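Local coordinates for protein TRAP-T family transporter, DctP (Periplasmic binding) subunit (Sulfitobacter sp. NAS-14.1, PDB 4PF8) that binds beta-D-galacturonate and, as the periplasmic solute-binding subunit of a TRAP transporter, probably hands it to the membrane partners for uptake, at residues Met46-Glu51 with Gly258-Asp263; Phe87-Met92 with Pro97-Val102; Ser196-Val201 with Phe218-Tyr223. All blocks are in the same frame, centred on the assembly; numbering follows the deposited sequence. Where two conformers were deposited one is given.

Interactions 1 and 2 belong to the same part of this two-lobed protein, around the five-stranded sheet that contains strands 26-29 and 84-88; their centres are about 24 Å apart. Interaction 3 lies beside the four-stranded sheet of the other lobe, about 27 Å from interaction 2 and about 37 Å from interaction 1, centre to centre. Along the chain, residues 46-51 and 258-263 enclose the rest: interaction 2 closes first, then interaction 3, before helix 248-282 returns to helix 37-52. Glu-234 of one sheet and Arg-146 of the other bind galacturonate. Interaction 2 meets it through Ser-88; in interaction 3 the side chain of Ile-197 is about 10 Å from the bound galacturonate.

Interaction 1 of 3, residues Met46-Glu51 with Gly258-Asp263; sequences MEEVTE and GKNSTD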
HETATM    1  N   MSE A  46      -1.051  -9.209 -17.340  1.00 13.70           N
HETATM    2  CA  MSE A  46      -1.520 -10.536 -17.719  1.00 15.06           C
HETATM    3  C   MSE A  46      -1.755 -10.619 -19.220  1.00 17.83           C
HETATM    4  O   MSE A  46      -1.394 -11.608 -19.864  1.00 16.56           O
HETATM    5  CB  MSE A  46      -2.813 -10.860 -16.967  1.00 15.40           C
HETATM    6  CG  MSE A  46      -3.238 -12.316 -17.050  1.00 19.08           C
HETATM    7 SE   MSE A  46      -1.917 -13.510 -16.208  0.90 17.08          SE
HETATM    8  CE  MSE A  46      -1.206 -14.333 -17.818  1.00 22.74           C
ATOM      9  N   GLU A  47      -2.340  -9.574 -19.791  1.00 17.02           N
ATOM     10  CA  GLU A  47      -2.515  -9.507 -21.249  1.00 18.61           C
ATOM     11  C   GLU A  47      -1.198  -9.628 -21.996  1.00 18.02           C
ATOM     12  O   GLU A  47      -1.098 -10.346 -23.004  1.00 19.29           O
ATOM     13  CB  GLU A  47      -3.166  -8.188 -21.624  1.00 20.49           C
ATOM     14  CG  GLU A  47      -4.647  -8.166 -21.429  1.00 28.46           C
ATOM     15  CD  GLU A  47      -5.240  -6.856 -21.886  1.00 37.01           C
ATOM     16  OE1 GLU A  47      -5.913  -6.204 -21.054  1.00 46.47           O
ATOM     17  OE2 GLU A  47      -5.016  -6.487 -23.073  1.00 44.79           O
ATOM     18  N   GLU A  48      -0.172  -8.939 -21.519  1.00 17.33           N
ATOM     19  CA  GLU A  48       1.110  -8.969 -22.211  1.00 18.14           C
ATOM     20  C   GLU A  48       1.749 -10.349 -22.126  1.00 18.15           C
ATOM     21  O   GLU A  48       2.297 -10.830 -23.106  1.00 19.39           O
ATOM     22  CB  GLU A  48       2.082  -7.905 -21.692  1.00 18.69           C
ATOM     23  CG  GLU A  48       3.405  -7.913 -22.462  1.00 19.39           C
ATOM     24  CD  GLU A  48       4.384  -6.819 -22.056  1.00 25.68           C
ATOM     25  OE1 GLU A  48       5.608  -7.003 -22.260  1.00 25.43           O
ATOM     26  OE2 GLU A  48       3.947  -5.759 -21.558  1.00 24.49           O
ATOM     27  N   VAL A  49       1.712 -10.962 -20.952  1.00 16.92           N
ATOM     28  CA  VAL A  49       2.261 -12.302 -20.797  1.00 17.54           C
ATOM     29  C   VAL A  49       1.554 -13.257 -21.752  1.00 21.01           C
ATOM     30  O   VAL A  49       2.205 -14.029 -22.449  1.00 19.32           O
ATOM     31  CB  VAL A  49       2.169 -12.791 -19.334  1.00 15.72           C
ATOM     32  CG1 VAL A  49       2.593 -14.276 -19.224  1.00 18.35           C
ATOM     33  CG2 VAL A  49       3.043 -11.934 -18.455  1.00 15.40           C
ATOM     34  N   THR A  50       0.231 -13.203 -21.817  1.00 18.35           N
ATOM     35  CA  THR A  50      -0.493 -14.116 -22.727  1.00 19.72           C
ATOM     36  C   THR A  50      -0.152 -13.862 -24.186  1.00 21.34           C
ATOM     37  O   THR A  50       0.040 -14.800 -24.976  1.00 22.59           O
ATOM     38  CB  THR A  50      -2.000 -13.998 -22.505  1.00 19.72           C
ATOM     39  OG1 THR A  50      -2.286 -14.357 -21.155  1.00 20.05           O
ATOM     40  CG2 THR A  50      -2.766 -14.911 -23.424  1.00 21.26           C
ATOM     41  N   GLU A  51      -0.057 -12.596 -24.557  1.00 21.61           N
ATOM     42  CA  GLU A  51       0.272 -12.230 -25.928  1.00 23.15           C
ATOM     43  C   GLU A  51       1.660 -12.731 -26.332  1.00 23.71           C
ATOM     44  O   GLU A  51       1.825 -13.345 -27.408  1.00 25.29           O
ATOM     45  CB  GLU A  51       0.194 -10.703 -26.096  1.00 23.20           C
ATOM     46  CG  GLU A  51       0.759 -10.174 -27.422  1.00 37.00           C
ATOM     47  CD  GLU A  51       0.816  -8.649 -27.448  1.00 41.46           C
ATOM     48  OE1 GLU A  51       1.514  -8.086 -28.326  1.00 47.13           O
ATOM     49  OE2 GLU A  51       0.166  -8.012 -26.579  1.00 49.06           O
ATOM     50  N   GLY A 258       6.128  -7.051 -16.398  1.00 13.35           N
ATOM     51  CA  GLY A 258       6.005  -6.437 -15.077  1.00 12.54           C
ATOM     52  C   GLY A 258       6.471  -5.000 -15.105  1.00 13.88           C
ATOM     53  O   GLY A 258       5.797  -4.108 -14.576  1.00 13.06           O
ATOM     54  N   LYS A 259       7.610  -4.769 -15.746  1.00 13.89           N
ATOM     55  CA  LYS A 259       8.155  -3.414 -15.852  1.00 14.50           C
ATOM     56  C   LYS A 259       7.232  -2.517 -16.661  1.00 14.37           C
ATOM     57  O   LYS A 259       6.938  -1.384 -16.255  1.00 15.35           O
ATOM     58  CB  LYS A 259       9.547  -3.451 -16.482  1.00 19.02           C
ATOM     59  CG  LYS A 259      10.290  -2.132 -16.403  1.00 31.09           C
ATOM     60  CD  LYS A 259      10.301  -1.428 -17.735  1.00 36.36           C
ATOM     61  CE  LYS A 259      11.272  -0.241 -17.714  1.00 35.50           C
ATOM     62  NZ  LYS A 259      10.964   0.697 -16.616  1.00 36.15           N
ATOM     63  N   ASN A 260       6.748  -3.003 -17.796  1.00 14.55           N
ATOM     64  CA  ASN A 260       5.831  -2.213 -18.609  1.00 14.12           C
ATOM     65  C   ASN A 260       4.556  -1.872 -17.839  1.00 14.33           C
ATOM     66  O   ASN A 260       4.038  -0.762 -17.941  1.00 13.90           O
ATOM     67  CB  ASN A 260       5.492  -2.947 -19.918  1.00 15.06           C
ATOM     68  CG  ASN A 260       6.659  -2.997 -20.875  1.00 18.71           C
ATOM     69  OD1 ASN A 260       7.540  -2.144 -20.847  1.00 20.98           O
ATOM     70  ND2 ASN A 260       6.661  -3.999 -21.738  1.00 24.34           N
ATOM     71  N   SER A 261       4.057  -2.825 -17.051  1.00 12.13           N
ATOM     72  CA  SER A 261       2.799  -2.611 -16.330  1.00 11.27           C
ATOM     73  C   SER A 261       2.988  -1.622 -15.186  1.00 10.48           C
ATOM     74  O   SER A 261       2.059  -0.915 -14.828  1.00 11.47           O
ATOM     75  CB  SER A 261       2.239  -3.936 -15.827  1.00 11.80           C
ATOM     76  OG  SER A 261       2.839  -4.328 -14.631  1.00 14.14           O
ATOM     77  N   THR A 262       4.198  -1.576 -14.640  1.00 11.45           N
ATOM     78  CA  THR A 262       4.529  -0.614 -13.581  1.00 12.62           C
ATOM     79  C   THR A 262       4.584   0.794 -14.163  1.00 13.33           C
ATOM     80  O   THR A 262       4.065   1.752 -13.569  1.00 12.02           O
ATOM     81  CB  THR A 262       5.866  -0.974 -12.911  1.00 12.87           C
ATOM     82  OG1 THR A 262       5.775  -2.278 -12.334  1.00 13.37           O
ATOM     83  CG2 THR A 262       6.224   0.010 -11.811  1.00 13.44           C
ATOM     84  N   ASP A 263       5.176   0.930 -15.336  1.00 11.74           N
ATOM     85  CA  ASP A 263       5.194   2.226 -16.017  1.00 12.41           C
ATOM     86  C   ASP A 263       3.767   2.705 -16.277  1.00 13.81           C
ATOM     87  O   ASP A 263       3.436   3.884 -16.053  1.00 14.55           O
ATOM     88  CB  ASP A 263       5.947   2.151 -17.340  1.00 16.44           C
ATOM     89  CG  ASP A 263       7.439   2.018 -17.161  1.00 21.87           C
ATOM     90  OD1 ASP A 263       7.945   2.342 -16.067  1.00 28.66           O
ATOM     91  OD2 ASP A 263       8.107   1.614 -18.140  1.00 28.96           O
TER
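Glu-48 and Asn-260 reach across between two helices and are the one pair of residues that meets here. The fold is that of the two-lobed TRAP solute-binding proteins, whose long helix, here 248-282, is a family hallmark; helix 37-52 lies beside it at the surface.

The polar contact is a fork. Asn-260 ND2 donates to both carboxylate oxygens of Glu-48, at 3.2 Å to OE1 and 3.2 Å to OE2, each accepting through its syn lone pair. The bond to OE2 is the straighter, with an N-H...O angle of 166° against 138° for OE1. Both oxygens lie close to the amide plane, and the carboxylate is tilted 30° from it, although the two side chains cross at about a right angle. Glu-48 gets there fully stretched, with CG anti to its backbone N and the chain extended beyond.

Apart from these bonds the segments touch little: Asn-260 CB lies 3.6 Å from Glu-48 OE2, a van der Waals contact. One turn earlier on the long helix, Thr-256 and Ala-257 touch the Glu-48 side chain, and Ala-257 also meets Val-49.

Within 258-263, Lys-259 NZ forms a long salt bridge with Asp-263 OD2 at 3.4 Å. Hydroxyls also fold back on the helix: Ser-261 OG, which is hydrogen-bonded to Tyr-141 OH as well, donates to Gly-258 O at 3.0 Å. That carbonyl, Gly-258 O, also accepts from Thr-262 N at 3.0 Å and from Thr-262 OG1 at 2.9 Å, the latter from above the carbonyl plane.

Interaction 2 of 3, residues Phe87-Met92 with Pro97-Val102; sequences FSLGPM and PATNVV. With GTR (beta-D-galactopyranuronic acid), chain D.
Leu-89 leans on Val-102 just where strand 84-88 gives way to a short helical turn, a strand-to-helix junction with Ser-88 at the N-cap, lining the galacturonate pocket. Starting at the backbone, Leu-89 CB packs 3.6 Å from Val-102 CG2. CG only carries the fork: Leu-89 CD2 stays alongside the same Val-102 methyl at 3.9 Å and comes within 4.4 Å of Thr-99 CG2, whereas CD1 turns away from Val-102. Val-102 presents CG2 because this methyl sits between its backbone N and carbonyl carbon. Val-102 also touches Phe-108 and Pro-233, both in loops, and Leu-126 of helix 121-132, so the contact is part of a buried apolar core.

Next to it, Thr-99 OG1 fits against the Met-92 backbone and CG. This is van der Waals contact; the hydroxyl bonds to Val-96 O instead. A water joins the two backbones, 2.6 Å from Leu-89 O and 2.8 Å from Thr-99 O, placed to donate to either, although it has more acceptors in reach than protons.

With chi1 at 174°, Ser-88 OG swings over the first helical turn and accepts from Gly-90 N at 3.1 Å, the N-H...O angle being 159°. An alanine here, lacking that hydroxyl, is likely to leave the Gly-90 amide without its cap and the first turn freer to fray. On the pocket side, Gln-70, which hydrogen-bonds the ligand through NE2, accepts from Ser-88 N through OE1, and Ser-88 CB comes 3.4 Å from O4 of the sugar acid.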
ATOM      1  N   PHE A  87       0.463  -6.206  -3.941  1.00  7.78           N
ATOM      2  CA  PHE A  87       0.317  -6.099  -2.497  1.00  7.24           C
ATOM      3  C   PHE A  87       0.933  -4.804  -1.985  1.00  6.44           C
ATOM      4  O   PHE A  87       2.062  -4.458  -2.345  1.00  8.80           O
ATOM      5  CB  PHE A  87       1.047  -7.237  -1.770  1.00 11.29           C
ATOM      6  CG  PHE A  87       0.599  -8.611  -2.135  1.00 10.82           C
ATOM      7  CD1 PHE A  87      -0.709  -9.008  -2.005  1.00  9.11           C
ATOM      8  CD2 PHE A  87       1.528  -9.562  -2.513  1.00 17.13           C
ATOM      9  CE1 PHE A  87      -1.105 -10.281  -2.326  1.00 11.01           C
ATOM     10  CE2 PHE A  87       1.131 -10.871  -2.813  1.00 18.62           C
ATOM     11  CZ  PHE A  87      -0.197 -11.207  -2.738  1.00 13.10           C
ATOM     12  N   SER A  88       0.226  -4.144  -1.091  1.00  8.06           N
ATOM     13  CA  SER A  88       0.844  -3.067  -0.338  1.00  7.85           C
ATOM     14  C   SER A  88       1.946  -3.683   0.501  1.00 10.34           C
ATOM     15  O   SER A  88       1.756  -4.760   1.095  1.00  9.21           O
ATOM     16  CB  SER A  88      -0.193  -2.436   0.569  1.00  9.31           C
ATOM     17  OG  SER A  88       0.361  -1.457   1.444  1.00  9.22           O
ATOM     18  N   LEU A  89       3.074  -2.989   0.612  1.00  9.51           N
ATOM     19  CA  LEU A  89       4.099  -3.443   1.530  1.00  7.84           C
ATOM     20  C   LEU A  89       3.693  -3.263   3.007  1.00  8.47           C
ATOM     21  O   LEU A  89       4.346  -3.801   3.903  1.00 11.57           O
ATOM     22  CB  LEU A  89       5.408  -2.749   1.217  1.00  9.23           C
ATOM     23  CG  LEU A  89       6.229  -3.441   0.144  1.00 14.47           C
ATOM     24  CD1 LEU A  89       5.507  -3.542  -1.164  1.00 25.98           C
ATOM     25  CD2 LEU A  89       7.579  -2.727  -0.050  1.00 16.50           C
ATOM     26  N   GLY A  90       2.601  -2.553   3.270  1.00  9.68           N
ATOM     27  CA  GLY A  90       2.170  -2.324   4.636  1.00  9.84           C
ATOM     28  C   GLY A  90       1.937  -3.628   5.393  1.00 10.76           C
ATOM     29  O   GLY A  90       2.561  -3.906   6.408  1.00 13.12           O
ATOM     30  N   PRO A  91       1.022  -4.468   4.896  1.00  9.93           N
ATOM     31  CA  PRO A  91       0.738  -5.740   5.570  1.00 10.90           C
ATOM     32  C   PRO A  91       1.826  -6.797   5.366  1.00 11.77           C
ATOM     33  O   PRO A  91       1.819  -7.845   6.017  1.00 14.03           O
ATOM     34  CB  PRO A  91      -0.576  -6.202   4.923  1.00 16.14           C
ATOM     35  CG  PRO A  91      -1.149  -4.975   4.240  1.00 16.22           C
ATOM     36  CD  PRO A  91       0.042  -4.153   3.841  1.00 11.44           C
HETATM   37  N   MSE A  92       2.740  -6.528   4.455  1.00 11.14           N
HETATM   38  CA  MSE A  92       3.835  -7.443   4.154  1.00 10.76           C
HETATM   39  C   MSE A  92       4.863  -7.492   5.289  1.00 13.72           C
HETATM   40  O   MSE A  92       5.666  -8.411   5.356  1.00 12.67           O
HETATM   41  CB  MSE A  92       4.504  -7.007   2.860  1.00 14.89           C
HETATM   42  CG  MSE A  92       5.614  -7.890   2.397  1.00 22.55           C
HETATM   43 SE   MSE A  92       4.894  -9.475   1.631  0.58 16.60          SE
HETATM   44  CE  MSE A  92       4.220  -8.815  -0.067  1.00 25.25           C
ATOM     45  N   PRO A  97       9.950  -9.248   7.362  1.00 15.25           N
ATOM     46  CA  PRO A  97      10.257  -8.175   8.316  1.00 17.80           C
ATOM     47  C   PRO A  97      11.005  -6.966   7.729  1.00 15.91           C
ATOM     48  O   PRO A  97      10.757  -5.841   8.172  1.00 13.33           O
ATOM     49  CB  PRO A  97      11.089  -8.896   9.377  1.00 19.48           C
ATOM     50  CG  PRO A  97      10.534 -10.310   9.356  1.00 25.03           C
ATOM     51  CD  PRO A  97      10.221 -10.585   7.922  1.00 17.90           C
ATOM     52  N   ALA A  98      11.873  -7.175   6.739  1.00 16.91           N
ATOM     53  CA  ALA A  98      12.610  -6.053   6.151  1.00 17.79           C
ATOM     54  C   ALA A  98      11.681  -4.970   5.602  1.00 15.50           C
ATOM     55  O   ALA A  98      12.012  -3.774   5.619  1.00 16.48           O
ATOM     56  CB  ALA A  98      13.547  -6.542   5.057  1.00 19.37           C
ATOM     57  N   THR A  99      10.500  -5.364   5.146  1.00 11.93           N
ATOM     58  CA  THR A  99       9.616  -4.406   4.511  1.00  9.76           C
ATOM     59  C   THR A  99       8.968  -3.454   5.514  1.00 10.56           C
ATOM     60  O   THR A  99       8.342  -2.511   5.099  1.00 10.65           O
ATOM     61  CB  THR A  99       8.507  -5.060   3.659  1.00 12.05           C
ATOM     62  OG1 THR A  99       7.625  -5.821   4.497  1.00 11.96           O
ATOM     63  CG2 THR A  99       9.120  -5.938   2.590  1.00 13.96           C
ATOM     64  N   ASN A 100       9.120  -3.690   6.816  1.00 10.18           N
ATOM     65  CA  ASN A 100       8.555  -2.737   7.774  1.00 10.04           C
ATOM     66  C   ASN A 100       9.095  -1.335   7.590  1.00 10.84           C
ATOM     67  O   ASN A 100       8.426  -0.373   7.908  1.00  9.67           O
ATOM     68  CB  ASN A 100       8.776  -3.185   9.221  1.00 11.66           C
ATOM     69  CG  ASN A 100       7.851  -4.290   9.622  1.00 14.18           C
ATOM     70  OD1 ASN A 100       6.636  -4.124   9.604  1.00 13.59           O
ATOM     71  ND2 ASN A 100       8.411  -5.441   9.965  1.00 19.46           N
ATOM     72  N   VAL A 101      10.310  -1.218   7.065  0.55 10.84           N
ATOM     73  CA  VAL A 101      10.952   0.089   6.939  0.55 10.06           C
ATOM     74  C   VAL A 101      10.156   1.097   6.102  0.55 10.64           C
ATOM     75  O   VAL A 101      10.247   2.291   6.338  0.55 11.09           O
ATOM     76  CB  VAL A 101      12.386  -0.033   6.374  0.55 11.29           C
ATOM     77  CG1 VAL A 101      13.238  -0.911   7.280  0.55 27.31           C
ATOM     78  CG2 VAL A 101      12.368  -0.570   4.940  0.55 10.47           C
ATOM     79  N   VAL A 102       9.389   0.638   5.120  1.00  9.55           N
ATOM     80  CA  VAL A 102       8.611   1.558   4.281  1.00 10.32           C
ATOM     81  C   VAL A 102       7.298   1.969   4.930  1.00 15.63           C
ATOM     82  O   VAL A 102       6.626   2.884   4.454  1.00 15.09           O
ATOM     83  CB  VAL A 102       8.308   0.996   2.866  1.00 12.12           C
ATOM     84  CG1 VAL A 102       9.591   0.615   2.187  1.00 12.37           C
ATOM     85  CG2 VAL A 102       7.317  -0.184   2.943  1.00 12.01           C
TER
HETATM   86  C1  GTR D 402      -4.608   0.915  -0.058  1.00  5.44           C
HETATM   87  C2  GTR D 402      -3.726  -0.142  -0.634  1.00  5.28           C
HETATM   88  C3  GTR D 402      -4.405  -1.479  -0.400  1.00  7.07           C
HETATM   89  C4  GTR D 402      -4.618  -1.737   1.085  1.00  6.96           C
HETATM   90  C5  GTR D 402      -5.441  -0.562   1.603  1.00  7.09           C
HETATM   91  C6  GTR D 402      -5.632  -0.670   3.112  1.00  9.45           C
HETATM   92  O1  GTR D 402      -3.980   2.228  -0.193  1.00  6.84           O
HETATM   93  O2  GTR D 402      -3.614   0.108  -2.062  1.00  6.58           O
HETATM   94  O3  GTR D 402      -3.492  -2.492  -0.877  1.00  7.50           O
HETATM   95  O4  GTR D 402      -3.328  -1.757   1.720  1.00  9.35           O
HETATM   96  O5  GTR D 402      -4.807   0.699   1.306  1.00  6.32           O
HETATM   97  O6A GTR D 402      -5.694   0.426   3.730  1.00  7.19           O
HETATM   98  O6B GTR D 402      -5.854  -1.795   3.614  1.00  8.04           O
HETATM   99  O   HOH W   1       5.692  -2.810   5.933  1.00 15.95           O

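Interaction 3 of 3, residues Ser196-Val201 with Phe218-Tyr223; sequences SIKTGV and FEVAKY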
ATOM      1  N   SER A 196     -17.902  -0.194   8.949  1.00  8.13           N
ATOM      2  CA  SER A 196     -17.518   0.250  10.271  1.00  8.31           C
ATOM      3  C   SER A 196     -17.556   1.754  10.404  1.00  7.75           C
ATOM      4  O   SER A 196     -17.950   2.256  11.458  1.00  9.26           O
ATOM      5  CB  SER A 196     -16.155  -0.313  10.663  1.00 10.83           C
ATOM      6  OG  SER A 196     -16.310  -1.663  11.105  1.00 18.05           O
ATOM      7  N   ILE A 197     -17.170   2.469   9.362  1.00  7.30           N
ATOM      8  CA  ILE A 197     -17.317   3.936   9.398  1.00  7.52           C
ATOM      9  C   ILE A 197     -18.803   4.321   9.269  1.00  8.24           C
ATOM     10  O   ILE A 197     -19.314   5.177  10.005  1.00  8.76           O
ATOM     11  CB  ILE A 197     -16.507   4.648   8.313  1.00  7.82           C
ATOM     12  CG1 ILE A 197     -15.013   4.341   8.476  1.00  9.80           C
ATOM     13  CG2 ILE A 197     -16.763   6.151   8.377  1.00 10.32           C
ATOM     14  CD1 ILE A 197     -14.118   4.954   7.402  1.00 10.44           C
ATOM     15  N   LYS A 198     -19.519   3.692   8.344  1.00  8.44           N
ATOM     16  CA  LYS A 198     -20.932   4.017   8.133  1.00  9.30           C
ATOM     17  C   LYS A 198     -21.756   3.863   9.404  1.00 10.81           C
ATOM     18  O   LYS A 198     -22.620   4.697   9.699  1.00 12.38           O
ATOM     19  CB  LYS A 198     -21.518   3.104   7.058  1.00 10.55           C
ATOM     20  CG  LYS A 198     -22.961   3.426   6.673  1.00 12.29           C
ATOM     21  CD  LYS A 198     -23.550   2.389   5.737  1.00 24.20           C
ATOM     22  CE  LYS A 198     -25.089   2.399   5.770  1.00 29.39           C
ATOM     23  NZ  LYS A 198     -25.654   1.599   6.911  1.00 41.58           N
ATOM     24  N   THR A 199     -21.516   2.786  10.156  1.00 10.07           N
ATOM     25  CA  THR A 199     -22.351   2.485  11.309  1.00 10.39           C
ATOM     26  C   THR A 199     -21.803   3.133  12.571  1.00 13.23           C
ATOM     27  O   THR A 199     -22.354   2.932  13.665  1.00 14.68           O
ATOM     28  CB  THR A 199     -22.515   0.956  11.521  1.00 11.99           C
ATOM     29  OG1 THR A 199     -21.236   0.374  11.829  1.00 11.87           O
ATOM     30  CG2 THR A 199     -23.077   0.308  10.265  1.00 13.26           C
ATOM     31  N   GLY A 200     -20.728   3.893  12.420  1.00 12.85           N
ATOM     32  CA  GLY A 200     -20.240   4.752  13.483  1.00 12.65           C
ATOM     33  C   GLY A 200     -19.369   4.061  14.511  1.00 18.26           C
ATOM     34  O   GLY A 200     -19.082   4.627  15.574  1.00 19.91           O
ATOM     35  N   VAL A 201     -18.919   2.853  14.227  1.00 12.09           N
ATOM     36  CA  VAL A 201     -18.137   2.177  15.257  1.00 14.06           C
ATOM     37  C   VAL A 201     -16.643   2.518  15.177  1.00 11.62           C
ATOM     38  O   VAL A 201     -15.946   2.465  16.190  1.00 10.47           O
ATOM     39  CB  VAL A 201     -18.435   0.701  15.326  1.00 17.99           C
ATOM     40  CG1 VAL A 201     -19.944   0.492  15.598  1.00 20.20           C
ATOM     41  CG2 VAL A 201     -18.017   0.041  14.094  1.00 12.50           C
ATOM     42  N   PHE A 218     -15.461   8.192   1.466  1.00  6.80           N
ATOM     43  CA  PHE A 218     -15.673   9.638   1.501  1.00  7.84           C
ATOM     44  C   PHE A 218     -17.118  10.010   1.674  1.00 10.52           C
ATOM     45  O   PHE A 218     -17.409  11.134   2.056  1.00 11.77           O
ATOM     46  CB  PHE A 218     -15.110  10.308   0.257  1.00  6.76           C
ATOM     47  CG  PHE A 218     -15.972  10.190  -0.969  1.00  8.58           C
ATOM     48  CD1 PHE A 218     -16.044   9.008  -1.674  1.00  8.58           C
ATOM     49  CD2 PHE A 218     -16.695  11.281  -1.439  1.00 11.13           C
ATOM     50  CE1 PHE A 218     -16.826   8.887  -2.814  1.00  9.80           C
ATOM     51  CE2 PHE A 218     -17.475  11.178  -2.595  1.00 14.57           C
ATOM     52  CZ  PHE A 218     -17.538   9.979  -3.277  1.00 11.68           C
ATOM     53  N   GLU A 219     -18.031   9.080   1.427  1.00  8.36           N
ATOM     54  CA  GLU A 219     -19.447   9.351   1.624  1.00 10.81           C
ATOM     55  C   GLU A 219     -19.856   9.241   3.090  1.00 10.97           C
ATOM     56  O   GLU A 219     -20.921   9.739   3.473  1.00 14.97           O
ATOM     57  CB  GLU A 219     -20.303   8.403   0.776  1.00 10.62           C
ATOM     58  CG  GLU A 219     -20.096   8.623  -0.725  1.00 14.24           C
ATOM     59  CD  GLU A 219     -20.946   7.723  -1.602  1.00 25.58           C
ATOM     60  OE1 GLU A 219     -21.046   8.001  -2.818  1.00 28.81           O
ATOM     61  OE2 GLU A 219     -21.509   6.735  -1.088  1.00 27.90           O
ATOM     62  N   VAL A 220     -19.047   8.572   3.894  1.00  9.83           N
ATOM     63  CA  VAL A 220     -19.384   8.344   5.305  1.00 10.84           C
ATOM     64  C   VAL A 220     -18.379   8.978   6.278  1.00 10.23           C
ATOM     65  O   VAL A 220     -18.617   9.003   7.487  1.00 11.61           O
ATOM     66  CB  VAL A 220     -19.560   6.832   5.601  1.00  9.72           C
ATOM     67  CG1 VAL A 220     -20.836   6.298   4.921  1.00 12.40           C
ATOM     68  CG2 VAL A 220     -18.374   6.034   5.149  1.00  9.69           C
ATOM     69  N   ALA A 221     -17.267   9.494   5.762  1.00  9.35           N
ATOM     70  CA  ALA A 221     -16.279  10.208   6.577  1.00  8.86           C
ATOM     71  C   ALA A 221     -15.913  11.466   5.794  1.00 10.81           C
ATOM     72  O   ALA A 221     -15.068  11.425   4.888  1.00 10.67           O
ATOM     73  CB  ALA A 221     -15.063   9.335   6.825  1.00  9.51           C
ATOM     74  N   LYS A 222     -16.559  12.572   6.126  1.00  9.61           N
ATOM     75  CA  LYS A 222     -16.523  13.762   5.284  1.00 12.64           C
ATOM     76  C   LYS A 222     -15.438  14.777   5.607  1.00 13.93           C
ATOM     77  O   LYS A 222     -15.434  15.856   5.007  1.00 16.95           O
ATOM     78  CB  LYS A 222     -17.892  14.456   5.282  1.00 21.01           C
ATOM     79  CG  LYS A 222     -19.094  13.542   4.993  1.00 35.23           C
ATOM     80  CD  LYS A 222     -19.063  12.872   3.616  1.00 29.10           C
ATOM     81  CE  LYS A 222     -19.363  13.844   2.469  1.00 32.27           C
ATOM     82  NZ  LYS A 222     -19.385  13.152   1.138  1.00 31.97           N
ATOM     83  N   TYR A 223     -14.521  14.451   6.526  1.00  8.97           N
ATOM     84  CA  TYR A 223     -13.343  15.284   6.768  1.00  8.59           C
ATOM     85  C   TYR A 223     -12.108  14.551   6.292  1.00 10.59           C
ATOM     86  O   TYR A 223     -11.869  13.429   6.701  1.00 11.07           O
ATOM     87  CB  TYR A 223     -13.201  15.603   8.249  1.00  8.77           C
ATOM     88  CG  TYR A 223     -14.362  16.360   8.806  1.00 11.38           C
ATOM     89  CD1 TYR A 223     -14.501  17.709   8.550  1.00 15.07           C
ATOM     90  CD2 TYR A 223     -15.325  15.730   9.569  1.00 13.40           C
ATOM     91  CE1 TYR A 223     -15.591  18.416   9.053  1.00 16.48           C
ATOM     92  CE2 TYR A 223     -16.420  16.436  10.076  1.00 16.48           C
ATOM     93  CZ  TYR A 223     -16.529  17.772   9.806  1.00 17.93           C
ATOM     94  OH  TYR A 223     -17.600  18.487  10.304  1.00 21.57           O
TER
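Val-220 sets its two methyls over neighbouring residues of helix 193-198. CG2 meets Ile-197 CG2 at 3.6 Å, while CG1 rests on the base of Lys-198, 3.9 Å from its CB; the rest of the lysine chain leads away. Ile-197 does the most from its own side: with chi1 at -60°, its CG2 branch stands anti to the backbone N and is pushed in among three partners. Besides the valine methyl it touches Val-220 O at 3.5 Å and Ala-221 CB at 3.9 Å. Ile-197 and Ala-221 also both lie against Tyr-149 of strand 146-150. The helix ends directly beyond this contact in a Schellman motif: Val-201 N bonds back to Ser-196 O at 3.0 Å and Gly-200 N to Ile-197 O at 3.1 Å, with Gly-200 at a phi of 83°, which favours glycine. On the partner segment the backbone leaves the short helix 217-220 and enters strand 223-230 through a classic beta bulge, Lys-222 and Tyr-223 both facing Asn-150. Tyr-212 OH hydrogen-bonds to Ala-221 O, and Lys-222 NZ reaches Gly-283 O.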